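Local atomic coordinates of nicotinate-nucleotide diphosphorylase (Carboxylating) (PDB entry 5HUO), a protein that converts quinolinate and 5-phosphoribosyl 1-diphosphate into nicotinate mononucleotide, carbon dioxide and diphosphate, a step in NAD(+) biosynthesis. Residues V226-S230 against L231-E235. Numbering follows the deposited sequence.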
# COMPACT_ATOMS: atom_id res chain seq x y z
N VAL A 226 -18.84 -26.52 18.15
CA VAL A 226 -20.27 -26.20 18.12
C VAL A 226 -20.69 -25.52 19.39
O VAL A 226 -20.41 -26.03 20.48
CB VAL A 226 -21.14 -27.46 18.05
CG1 VAL A 226 -22.60 -27.06 18.11
CG2 VAL A 226 -20.89 -28.21 16.80
N GLU A 227 -21.43 -24.42 19.23
CA GLU A 227 -22.10 -23.74 20.36
C GLU A 227 -23.45 -24.36 20.64
O GLU A 227 -24.27 -24.46 19.76
CB GLU A 227 -22.33 -22.26 20.11
CG GLU A 227 -21.09 -21.43 19.76
CD GLU A 227 -21.40 -19.94 19.56
OE1 GLU A 227 -22.62 -19.58 19.49
OE2 GLU A 227 -20.41 -19.16 19.48
N VAL A 228 -23.64 -24.76 21.87
CA VAL A 228 -24.80 -25.52 22.29
C VAL A 228 -25.45 -24.89 23.51
O VAL A 228 -24.79 -24.55 24.49
CB VAL A 228 -24.37 -26.96 22.59
CG1 VAL A 228 -25.50 -27.79 23.13
CG2 VAL A 228 -23.84 -27.59 21.32
N GLU A 229 -26.77 -24.71 23.46
CA GLU A 229 -27.54 -24.12 24.60
C GLU A 229 -28.32 -25.14 25.43
O GLU A 229 -28.83 -24.82 26.47
CB GLU A 229 -28.51 -23.04 24.11
CG GLU A 229 -27.80 -21.87 23.42
CD GLU A 229 -28.71 -20.69 23.12
OE1 GLU A 229 -29.71 -20.51 23.84
OE2 GLU A 229 -28.42 -19.93 22.17
N SER A 230 -28.36 -26.37 24.94
CA SER A 230 -29.26 -27.41 25.38
C SER A 230 -28.52 -28.69 25.71
O SER A 230 -27.58 -29.02 25.04
CB SER A 230 -30.09 -27.72 24.16
OG SER A 230 -30.86 -28.85 24.24
N LEU A 231 -28.97 -29.41 26.72
CA LEU A 231 -28.33 -30.70 27.13
C LEU A 231 -28.44 -31.78 26.04
O LEU A 231 -27.54 -32.58 25.81
CB LEU A 231 -28.95 -31.22 28.44
CG LEU A 231 -28.45 -30.66 29.78
CD1 LEU A 231 -26.96 -30.95 29.91
CD2 LEU A 231 -28.72 -29.16 29.84
N ALA A 232 -29.58 -31.78 25.37
CA ALA A 232 -29.86 -32.68 24.24
C ALA A 232 -28.84 -32.45 23.12
O ALA A 232 -28.26 -33.39 22.58
CB ALA A 232 -31.27 -32.47 23.71
N ALA A 233 -28.65 -31.18 22.79
CA ALA A 233 -27.71 -30.75 21.72
C ALA A 233 -26.26 -31.12 22.04
O ALA A 233 -25.50 -31.54 21.19
CB ALA A 233 -27.85 -29.25 21.45
N ALA A 234 -25.89 -30.95 23.30
CA ALA A 234 -24.56 -31.37 23.79
C ALA A 234 -24.31 -32.86 23.55
O ALA A 234 -23.25 -33.27 23.12
CB ALA A 234 -24.40 -31.06 25.25
N GLU A 235 -25.35 -33.65 23.78
CA GLU A 235 -25.30 -35.10 23.52
C GLU A 235 -25.11 -35.37 22.03
O GLU A 235 -24.18 -36.07 21.62
CB GLU A 235 -26.59 -35.81 24.01
CG GLU A 235 -26.80 -37.23 23.49
CD GLU A 235 -25.55 -38.09 23.65
OE1 GLU A 235 -24.52 -37.62 24.18
OE2 GLU A 235 -25.52 -39.20 23.15
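Val228, the last residue of strand 224-228, leans on Ala233 and Ala234 in the first turn of the helix that begins three residues later. One branch does the touching: CG1 lies anti to the backbone N (chi1 176°), beside the carbonyl carbon, and this carries it onward toward the helix. There Val228 CG1 meets CB of Ala233. The same Val228 CG1 lies 4.0 Å from Ala234 CB, so that it rests against the small side chains of two successive residues and the peptide between them. The strand itself is held in the sheet by backbone hydrogen bonds, Val228 pairing with Met246 and Asp248. After Glu229 the chain swings round to Ser230, the N-cap residue. The carbonyl O of Ser230 accepts the first i to i+4 bond of the helix from Ala234 N at 3.1 Å. Glu235 N continues the pattern on Leu231 O, at 3.2 Å. The serine hydroxyl, turned opposite its own backbone N (chi1 169°), is set beside the first turn, with Ser230 OG 3.4 Å from Ala232 N. Leu231, whose CB touches the carbonyl carbon C of Ser230 at 3.7 Å, packs its side chain on Gln254, Gln257 and Ala258 of helix 252-262, whereas Ala233 also touches Val207 of helix 207-217. This is the short, two-residue strand-to-helix connection of a beta-alpha-beta unit (224-228, 231-240, 244-248), within the alpha/beta-barrel-type C-terminal domain of quinolinate phosphoribosyltransferases.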